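Local coordinates for protein putative acetyltransferase Ta0821 (Thermoplasma acidophilum DSM 1728, PDB 3C26) that belongs to the GNAT acetyltransferase family and probably transfers an acyl group, its substrate unidentified, at residues A[53-63]-A[72-80]. Numbering follows the deposited sequence.
Sequences IERWVNDGSVY and VATIHMEKL. With EDO (1,2-ethanediol), chain E.
W56, in the last turns of helix 45-58, lies flat against H76 of strand 70-79, the centroids of its six-membered ring and of the imidazole 3.5 Å apart and the planes 2° from parallel. From CB outward, H76 first rests against CE3 of W56, and because CG stands anti to the backbone N (chi1 177°) the ring slides along the indole. CG then faces W56 CE3, CD2 faces W56 CD2, ND1 lies over CZ2 and CH2, NE2 over CG, CD1 and NE1, and H76 CE1 comes to 3.3 Å from W56 CE2. At the imidazole edge, the hydroxyl of S61 is close, with S61 OG 3.1 Å from H76 NE2, while H76 ND1 shares a hydrogen bond of 2.5 Å with EDO O2 of a 1,2-ethanediol. S61 OG also donates to W56 O, which accepts S61 N as well, both from the same side of the carbonyl plane. With W56 cut back to an alanine, one face of the imidazole is likely to lose its stacking partner and the ring to become freer to turn. Next to the stack, the antiparallel hairpin of strands 62-67 and 70-79 is tied by M77 N to S61 O, and by Y63 and I75 bonding in both directions, the Y63 N to I75 O bond nearly straight (175°). On the face bearing Y63, the selenomethionine M77 touches Y63 CD1 with its methyl CE at 3.5 Å, while its SE, 4.6 Å from the ring centroid of Y63 and oblique to it, makes a Met-aromatic contact flanked by F112 of helix 101-113. The hairpin's two faces thus differ in chemistry: selenium and hydrocarbon packing against helix 101-113, and on the other an imidazole held by stacking and by one hydrogen bond to a diol probably from the crystallisation liquor.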
loop_
_atom_site.group_PDB
_atom_site.type_symbol
_atom_site.label_atom_id
_atom_site.label_comp_id
_atom_site.label_asym_id
_atom_site.label_seq_id
_atom_site.Cartn_x
_atom_site.Cartn_y
_atom_site.Cartn_z
ATOM N N ILE A 53 22.413 9.602 6.925
ATOM C CA ILE A 53 22.260 11.065 6.819
ATOM C C ILE A 53 23.335 11.825 7.592
ATOM O O ILE A 53 23.739 12.893 7.165
ATOM C CB ILE A 53 20.822 11.554 7.220
ATOM C CG1 ILE A 53 20.630 13.039 6.794
ATOM C CG2 ILE A 53 20.580 11.303 8.704
ATOM C CD1 ILE A 53 19.147 13.548 6.703
ATOM N N GLU A 54 23.755 11.294 8.740
ATOM C CA GLU A 54 24.800 11.947 9.555
ATOM C C GLU A 54 26.117 11.966 8.788
ATOM O O GLU A 54 26.804 13.025 8.714
ATOM C CB GLU A 54 24.953 11.313 10.945
ATOM C CG GLU A 54 25.961 12.104 11.772
ATOM C CD GLU A 54 26.047 11.657 13.212
ATOM O OE1 GLU A 54 25.418 10.655 13.580
ATOM O OE2 GLU A 54 26.745 12.337 13.986
ATOM N N ARG A 55 26.406 10.831 8.138
ATOM C CA ARG A 55 27.608 10.666 7.290
ATOM C C ARG A 55 27.607 11.669 6.145
ATOM O O ARG A 55 28.594 12.354 5.862
ATOM C CB ARG A 55 27.753 9.230 6.751
ATOM C CG ARG A 55 28.490 8.311 7.722
ATOM C CD ARG A 55 28.538 6.832 7.334
ATOM N NE ARG A 55 27.301 6.086 7.636
ATOM C CZ ARG A 55 27.083 4.840 7.231
ATOM N NH1 ARG A 55 27.998 4.214 6.496
ATOM N NH2 ARG A 55 25.948 4.219 7.525
ATOM N N TRP A 56 26.455 11.774 5.509
ATOM C CA TRP A 56 26.280 12.708 4.416
ATOM C C TRP A 56 26.562 14.125 4.815
ATOM O O TRP A 56 27.212 14.835 4.086
ATOM C CB TRP A 56 24.838 12.672 3.882
ATOM C CG TRP A 56 24.497 11.432 3.062
ATOM C CD1 TRP A 56 25.380 10.569 2.481
ATOM C CD2 TRP A 56 23.200 11.011 2.640
ATOM N NE1 TRP A 56 24.715 9.632 1.750
ATOM C CE2 TRP A 56 23.369 9.872 1.841
ATOM C CE3 TRP A 56 21.902 11.490 2.865
ATOM C CZ2 TRP A 56 22.291 9.202 1.258
ATOM C CZ3 TRP A 56 20.833 10.802 2.287
ATOM C CH2 TRP A 56 21.035 9.702 1.486
ATOM N N VAL A 57 25.966 14.533 5.940
ATOM C CA VAL A 57 26.124 15.901 6.480
ATOM C C VAL A 57 27.592 16.184 6.708
ATOM O O VAL A 57 28.112 17.236 6.357
ATOM C CB VAL A 57 25.302 16.163 7.811
ATOM C CG1 VAL A 57 25.618 17.544 8.369
ATOM C CG2 VAL A 57 23.784 15.985 7.564
ATOM N N ASN A 58 28.263 15.201 7.279
ATOM C CA ASN A 58 29.702 15.307 7.574
ATOM C C ASN A 58 30.578 15.341 6.321
ATOM O O ASN A 58 31.662 15.907 6.339
ATOM C CB ASN A 58 30.145 14.182 8.508
ATOM C CG ASN A 58 29.774 14.458 9.955
ATOM O OD1 ASN A 58 29.878 15.585 10.403
ATOM N ND2 ASN A 58 29.430 13.421 10.704
ATOM N N ASP A 59 30.072 14.760 5.234
ATOM C CA ASP A 59 30.828 14.693 3.957
ATOM C C ASP A 59 30.592 15.950 3.124
ATOM O O ASP A 59 31.180 16.131 2.074
ATOM C CB ASP A 59 30.397 13.518 3.072
ATOM C CG ASP A 59 30.747 12.154 3.650
ATOM O OD1 ASP A 59 31.526 12.061 4.636
ATOM O OD2 ASP A 59 30.214 11.154 3.079
ATOM N N GLY A 60 29.661 16.777 3.566
ATOM C CA GLY A 60 29.312 18.001 2.822
ATOM C C GLY A 60 28.330 17.847 1.673
ATOM O O GLY A 60 28.290 18.683 0.792
ATOM N N SER A 61 27.525 16.788 1.680
ATOM C CA SER A 61 26.629 16.513 0.558
ATOM C C SER A 61 25.213 16.888 0.897
ATOM O O SER A 61 24.291 16.730 0.080
ATOM C CB SER A 61 26.716 15.043 0.116
ATOM O OG SER A 61 26.387 14.188 1.173
ATOM N N VAL A 62 25.043 17.406 2.106
ATOM C CA VAL A 62 23.708 17.821 2.560
ATOM C C VAL A 62 23.577 19.354 2.555
ATOM O O VAL A 62 24.413 20.091 3.017
ATOM C CB VAL A 62 23.299 17.213 3.910
ATOM C CG1 VAL A 62 21.911 17.665 4.280
ATOM C CG2 VAL A 62 23.354 15.709 3.854
ATOM N N TYR A 63 22.520 19.805 1.914
ATOM C CA TYR A 63 22.188 21.228 1.847
ATOM C C TYR A 63 20.893 21.445 2.595
ATOM O O TYR A 63 20.045 20.540 2.718
ATOM C CB TYR A 63 22.103 21.708 0.392
ATOM C CG TYR A 63 23.483 21.891 -0.194
ATOM C CD1 TYR A 63 24.249 20.798 -0.570
ATOM C CD2 TYR A 63 24.032 23.135 -0.325
ATOM C CE1 TYR A 63 25.539 20.966 -1.046
ATOM C CE2 TYR A 63 25.307 23.303 -0.796
ATOM C CZ TYR A 63 26.047 22.229 -1.158
ATOM O OH TYR A 63 27.323 22.445 -1.632
ATOM N N VAL A 72 15.838 24.125 8.532
ATOM C CA VAL A 72 14.423 23.694 8.572
ATOM C C VAL A 72 14.075 22.561 7.558
ATOM O O VAL A 72 13.034 21.902 7.642
ATOM C CB VAL A 72 13.417 24.918 8.458
ATOM C CG1 VAL A 72 13.646 25.951 9.611
ATOM C CG2 VAL A 72 13.495 25.579 7.072
ATOM N N ALA A 73 14.990 22.331 6.628
ATOM C CA ALA A 73 14.821 21.297 5.577
ATOM C C ALA A 73 16.180 20.835 5.074
ATOM O O ALA A 73 17.197 21.587 5.113
ATOM C CB ALA A 73 14.007 21.819 4.407
ATOM N N THR A 74 16.205 19.592 4.612
ATOM C CA THR A 74 17.423 19.043 4.015
ATOM C C THR A 74 17.158 18.520 2.634
ATOM O O THR A 74 16.026 18.150 2.276
ATOM C CB THR A 74 17.990 17.841 4.848
ATOM O OG1 THR A 74 17.026 16.757 4.886
ATOM C CG2 THR A 74 18.343 18.254 6.270
ATOM N N ILE A 75 18.225 18.518 1.849
ATOM C CA ILE A 75 18.276 17.762 0.610
ATOM C C ILE A 75 19.704 17.207 0.465
ATOM O O ILE A 75 20.676 17.930 0.710
ATOM C CB ILE A 75 17.890 18.598 -0.663
ATOM C CG1 ILE A 75 17.829 17.721 -1.901
ATOM C CG2 ILE A 75 18.950 19.663 -0.972
ATOM C CD1 ILE A 75 16.588 17.001 -2.082
ATOM N N HIS A 76 19.803 15.925 0.081
ATOM C CA HIS A 76 21.096 15.296 -0.245
ATOM C C HIS A 76 21.331 15.317 -1.766
ATOM O O HIS A 76 20.419 15.106 -2.539
ATOM C CB HIS A 76 21.148 13.850 0.278
ATOM C CG HIS A 76 22.407 13.107 -0.081
ATOM N ND1 HIS A 76 22.409 11.944 -0.834
ATOM C CD2 HIS A 76 23.705 13.365 0.217
ATOM C CE1 HIS A 76 23.660 11.539 -0.997
ATOM N NE2 HIS A 76 24.461 12.376 -0.359
HETATM N N MSE A 77 22.567 15.595 -2.175
HETATM C CA MSE A 77 22.956 15.529 -3.582
HETATM C C MSE A 77 24.246 14.707 -3.750
HETATM O O MSE A 77 25.199 14.820 -2.988
HETATM C CB MSE A 77 23.280 16.911 -4.151
HETATM C CG MSE A 77 22.309 17.972 -3.896
HETATM SE SE MSE A 77 23.176 19.708 -4.310
HETATM C CE MSE A 77 21.925 20.689 -3.208
ATOM N N GLU A 78 24.283 13.897 -4.782
ATOM C CA GLU A 78 25.468 13.122 -5.024
ATOM C C GLU A 78 25.703 12.896 -6.495
ATOM O O GLU A 78 24.875 12.298 -7.177
ATOM C CB GLU A 78 25.415 11.782 -4.274
ATOM C CG GLU A 78 26.663 10.984 -4.552
ATOM C CD GLU A 78 26.870 9.832 -3.625
ATOM O OE1 GLU A 78 26.457 9.921 -2.466
ATOM O OE2 GLU A 78 27.461 8.829 -4.080
ATOM N N LYS A 79 26.862 13.376 -6.954
ATOM C CA LYS A 79 27.255 13.253 -8.359
ATOM C C LYS A 79 27.623 11.801 -8.604
ATOM O O LYS A 79 28.337 11.188 -7.824
ATOM C CB LYS A 79 28.403 14.200 -8.706
ATOM C CG LYS A 79 28.734 14.253 -10.188
ATOM C CD LYS A 79 29.590 15.413 -10.502
ATOM C CE LYS A 79 28.813 16.492 -11.254
ATOM N NZ LYS A 79 29.682 17.724 -11.534
ATOM N N LEU A 80 27.087 11.261 -9.683
ATOM C CA LEU A 80 27.251 9.856 -10.038
ATOM C C LEU A 80 28.301 9.734 -11.134
ATOM O O LEU A 80 28.735 10.722 -11.676
ATOM C CB LEU A 80 25.929 9.263 -10.488
ATOM C CG LEU A 80 24.722 9.489 -9.541
ATOM C CD1 LEU A 80 23.521 8.754 -10.051
ATOM C CD2 LEU A 80 25.111 9.078 -8.099
HETATM C C1 EDO E . 20.929 9.315 -3.218
HETATM O O1 EDO E . 22.161 9.169 -2.527
HETATM C C2 EDO E . 19.880 9.766 -2.237
HETATM O O2 EDO E . 20.219 11.025 -1.706
HETATM O O HOH W 1 25.510 7.766 -0.865
#